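Local coordinates for protein cytochrome c, 1 heme-binding site (Geobacter sulfurreducens, PDB 4RLR) that carries a covalently attached heme and probably transfers electrons, as a low-potential monoheme cytochrome essential for accepting electrons from an electrode, at residues M46-D49 against H53-F56. Sequence-based numbering, arbitrary orientation.
Sequences MRMD and HLIF. With HEM (protoporphyrin IX containing Fe), chain B.
Met-48 and Leu-54 bring the backbones closest, their CA atoms 4.6 Å apart, where the irregular segment 46-49 of this cytochrome c fold lies against helix 51-55, the helix that follows it. No hydrogen bond crosses between the two segments; the contact is made by packing, mostly of side chains. The main element is a stack of Arg-47 on His-53, the guanidinium and imidazole centres 4.4 Å apart and their planes inclined by 27°. CD of Arg-47 adds a CH-pi contact, 3.7 Å from the ring centroid and close to its normal. With CG anti to the backbone N (chi1 -177°) and an extended chain, Arg-47 runs its methylenes over one face of the ring, CD above its centre. Its NE also forms a salt bridge to OD1 of Asp-49 at 2.9 Å, nearly straight and on the syn side of the carboxylate, which should limit turning of the guanidinium. Without the arginine, an alanine here is likely to leave this imidazole face uncovered and the Asp-49 carboxylate without its cationic mate. The ring has further supports, since ND1 and NE2 of His-53 are hydrogen-bonded to Thr-50 and Glu-28. On the heme side, Met-48 links helix and cofactor: its SD packs 4.1 Å from CD1 of Leu-54, and beyond the sulfur its CE methyl comes to 3.5 Å from C3A of the heme.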
ATOM      1  N   MET A  46      -6.284  -6.052   6.560  1.00 19.53           N
ATOM      2  CA  MET A  46      -7.403  -6.040   5.619  1.00 19.60           C
ATOM      3  C   MET A  46      -6.938  -6.368   4.191  1.00 19.27           C
ATOM      4  O   MET A  46      -5.758  -6.181   3.838  1.00 15.59           O
ATOM      5  CB  MET A  46      -8.137  -4.701   5.641  1.00 23.74           C
ATOM      6  CG  MET A  46      -7.357  -3.499   5.115  1.00 22.44           C
ATOM      7  SD  MET A  46      -5.898  -3.023   6.026  1.00 21.19           S
ATOM      8  CE  MET A  46      -6.553  -2.536   7.624  1.00 21.95           C
ATOM      9  N   ARG A  47      -7.876  -6.902   3.412  1.00 20.30           N
ATOM     10  CA  ARG A  47      -7.627  -7.382   2.055  1.00 18.90           C
ATOM     11  C   ARG A  47      -7.050  -6.321   1.147  1.00 17.96           C
ATOM     12  O   ARG A  47      -7.609  -5.242   1.020  1.00 18.20           O
ATOM     13  CB  ARG A  47      -8.940  -7.904   1.435  1.00 20.65           C
ATOM     14  CG  ARG A  47      -8.769  -8.483   0.050  1.00 19.30           C
ATOM     15  CD  ARG A  47     -10.062  -9.139  -0.434  1.00 20.31           C
ATOM     16  NE  ARG A  47      -9.766  -9.956  -1.591  1.00 24.90           N
ATOM     17  CZ  ARG A  47     -10.661 -10.488  -2.415  1.00 25.31           C
ATOM     18  NH1 ARG A  47     -11.966 -10.268  -2.239  1.00 22.32           N
ATOM     19  NH2 ARG A  47     -10.235 -11.242  -3.416  1.00 26.54           N
ATOM     20  N   MET A  48      -5.923  -6.639   0.513  1.00 17.85           N
ATOM     21  CA  MET A  48      -5.328  -5.767  -0.496  1.00 19.28           C
ATOM     22  C   MET A  48      -4.811  -6.582  -1.696  1.00 17.46           C
ATOM     23  O   MET A  48      -4.006  -6.110  -2.470  1.00 19.18           O
ATOM     24  CB  MET A  48      -4.156  -4.996   0.112  1.00 18.33           C
ATOM     25  CG  MET A  48      -4.542  -3.975   1.101  1.00 19.38           C
ATOM     26  SD  MET A  48      -3.112  -3.069   1.681  1.00 20.03           S
ATOM     27  CE  MET A  48      -3.806  -2.410   3.168  1.00 21.40           C
ATOM     28  N   ASP A  49      -5.270  -7.814  -1.827  1.00 20.38           N
ATOM     29  CA  ASP A  49      -4.661  -8.758  -2.785  1.00 20.91           C
ATOM     30  C   ASP A  49      -5.306  -8.782  -4.177  1.00 21.02           C
ATOM     31  O   ASP A  49      -5.120  -9.721  -4.939  1.00 22.50           O
ATOM     32  CB  ASP A  49      -4.604 -10.177  -2.196  1.00 23.37           C
ATOM     33  CG  ASP A  49      -5.971 -10.788  -1.984  1.00 18.49           C
ATOM     34  OD1 ASP A  49      -6.990 -10.138  -2.264  1.00 20.10           O
ATOM     35  OD2 ASP A  49      -6.034 -11.938  -1.561  1.00 23.22           O
ATOM     36  N   HIS A  53      -8.721  -3.689  -4.628  1.00 17.25           N
ATOM     37  CA  HIS A  53      -8.570  -3.639  -3.184  1.00 16.81           C
ATOM     38  C   HIS A  53      -7.361  -2.827  -2.780  1.00 18.19           C
ATOM     39  O   HIS A  53      -7.423  -2.131  -1.762  1.00 17.45           O
ATOM     40  CB  HIS A  53      -8.561  -5.035  -2.556  1.00 19.30           C
ATOM     41  CG  HIS A  53      -9.926  -5.633  -2.413  1.00 18.84           C
ATOM     42  ND1 HIS A  53     -10.511  -6.420  -3.392  1.00 18.46           N
ATOM     43  CD2 HIS A  53     -10.850  -5.513  -1.428  1.00 20.09           C
ATOM     44  CE1 HIS A  53     -11.715  -6.785  -2.997  1.00 18.22           C
ATOM     45  NE2 HIS A  53     -11.941  -6.257  -1.805  1.00 19.05           N
ATOM     46  N   LEU A  54      -6.315  -2.818  -3.616  1.00 14.81           N
ATOM     47  CA  LEU A  54      -5.090  -2.072  -3.297  1.00 17.22           C
ATOM     48  C   LEU A  54      -5.182  -0.568  -3.584  1.00 20.28           C
ATOM     49  O   LEU A  54      -4.763   0.243  -2.742  1.00 18.69           O
ATOM     50  CB  LEU A  54      -3.881  -2.674  -4.023  1.00 17.87           C
ATOM     51  CG  LEU A  54      -2.493  -2.109  -3.653  1.00 14.80           C
ATOM     52  CD1 LEU A  54      -2.075  -2.309  -2.186  1.00 17.26           C
ATOM     53  CD2 LEU A  54      -1.502  -2.750  -4.582  1.00 20.36           C
ATOM     54  N   ILE A  55      -5.732  -0.201  -4.742  1.00 19.10           N
ATOM     55  CA  ILE A  55      -5.867   1.223  -5.097  1.00 18.29           C
ATOM     56  C   ILE A  55      -6.792   2.037  -4.161  1.00 20.75           C
ATOM     57  O   ILE A  55      -6.718   3.279  -4.141  1.00 21.16           O
ATOM     58  CB  ILE A  55      -6.254   1.405  -6.561  1.00 18.28           C
ATOM     59  CG1 ILE A  55      -7.716   1.021  -6.812  1.00 18.20           C
ATOM     60  CG2 ILE A  55      -5.280   0.611  -7.465  1.00 18.71           C
ATOM     61  CD1 ILE A  55      -8.245   1.532  -8.120  1.00 19.20           C
ATOM     62  N   PHE A  56      -7.618   1.331  -3.372  1.00 19.31           N
ATOM     63  CA  PHE A  56      -8.401   1.910  -2.272  1.00 20.25           C
ATOM     64  C   PHE A  56      -7.523   2.804  -1.373  1.00 21.21           C
ATOM     65  O   PHE A  56      -7.978   3.846  -0.834  1.00 18.47           O
ATOM     66  CB  PHE A  56      -9.043   0.759  -1.466  1.00 19.47           C
ATOM     67  CG  PHE A  56      -9.970   1.186  -0.340  1.00 19.23           C
ATOM     68  CD1 PHE A  56      -9.458   1.528   0.921  1.00 20.43           C
ATOM     69  CD2 PHE A  56     -11.342   1.186  -0.512  1.00 18.74           C
ATOM     70  CE1 PHE A  56     -10.289   1.888   1.947  1.00 20.50           C
ATOM     71  CE2 PHE A  56     -12.183   1.552   0.528  1.00 19.83           C
ATOM     72  CZ  PHE A  56     -11.650   1.902   1.752  1.00 20.47           C
TER
HETATM   73  CHA HEM B 201      -1.921  -2.198   7.658  1.00 20.02           C
HETATM   74  CHB HEM B 201       0.258  -2.211   3.345  1.00 16.52           C
HETATM   75  CHC HEM B 201       2.604  -6.171   4.776  1.00 19.56           C
HETATM   76  CHD HEM B 201       0.019  -6.503   8.788  1.00 18.80           C
HETATM   77  C1A HEM B 201      -1.456  -1.832   6.410  1.00 18.97           C
HETATM   78  C2A HEM B 201      -1.792  -0.597   5.757  1.00 17.72           C
HETATM   79  C3A HEM B 201      -1.197  -0.589   4.564  1.00 19.71           C
HETATM   80  C4A HEM B 201      -0.463  -1.818   4.430  1.00 17.63           C
HETATM   81  CMA HEM B 201      -1.274   0.501   3.487  1.00 20.25           C
HETATM   82  CAA HEM B 201      -2.684   0.490   6.378  1.00 20.91           C
HETATM   83  CBA HEM B 201      -4.168   0.329   6.056  1.00 19.09           C
HETATM   84  CGA HEM B 201      -4.880   1.558   6.601  1.00 22.62           C
HETATM   85  O1A HEM B 201      -4.885   2.629   5.960  1.00 21.30           O
HETATM   86  O2A HEM B 201      -5.441   1.466   7.700  1.00 20.02           O
HETATM   87  C1B HEM B 201       1.083  -3.309   3.364  1.00 18.17           C
HETATM   88  C2B HEM B 201       1.987  -3.661   2.318  1.00 16.63           C
HETATM   89  C3B HEM B 201       2.649  -4.750   2.706  1.00 17.85           C
HETATM   90  C4B HEM B 201       2.173  -5.102   4.021  1.00 20.09           C
HETATM   91  CMB HEM B 201       2.049  -2.862   1.019  1.00 17.28           C
HETATM   92  CAB HEM B 201       3.748  -5.513   1.961  1.00 19.30           C
HETATM   93  CBB HEM B 201       4.769  -4.778   1.450  1.00 19.36           C
HETATM   94  C1C HEM B 201       2.075  -6.613   5.953  1.00 19.68           C
HETATM   95  C2C HEM B 201       2.502  -7.817   6.622  1.00 19.79           C
HETATM   96  C3C HEM B 201       1.770  -7.937   7.743  1.00 20.13           C
HETATM   97  C4C HEM B 201       0.908  -6.774   7.805  1.00 18.46           C
HETATM   98  CMC HEM B 201       3.560  -8.783   6.040  1.00 22.76           C
HETATM   99  CAC HEM B 201       1.817  -9.020   8.859  1.00 21.53           C
HETATM  100  CBC HEM B 201       2.977  -9.620   9.207  1.00 23.42           C
HETATM  101  C1D HEM B 201      -0.774  -5.392   8.825  1.00 18.99           C
HETATM  102  C2D HEM B 201      -1.748  -5.156   9.856  1.00 21.22           C
HETATM  103  C3D HEM B 201      -2.367  -3.808   9.509  1.00 20.58           C
HETATM  104  C4D HEM B 201      -1.689  -3.378   8.305  1.00 18.00           C
HETATM  105  CMD HEM B 201      -2.079  -6.108  11.032  1.00 23.50           C
HETATM  106  CAD HEM B 201      -3.471  -3.065  10.270  1.00 22.38           C
HETATM  107  CBD HEM B 201      -2.909  -2.413  11.528  1.00 21.53           C
HETATM  108  CGD HEM B 201      -2.063  -1.242  11.101  1.00 21.33           C
HETATM  109  O1D HEM B 201      -2.567  -0.236  10.550  1.00 22.87           O
HETATM  110  O2D HEM B 201      -0.846  -1.321  11.315  1.00 23.80           O
HETATM  111  NA  HEM B 201      -0.618  -2.550   5.591  1.00 16.00           N
HETATM  112  NB  HEM B 201       1.230  -4.192   4.400  1.00 17.07           N
HETATM  113  NC  HEM B 201       1.117  -5.982   6.721  1.00 17.77           N
HETATM  114  ND  HEM B 201      -0.759  -4.331   7.931  1.00 20.18           N
HETATM  115 FE   HEM B 201       0.254  -4.291   6.072  1.00 18.04          FE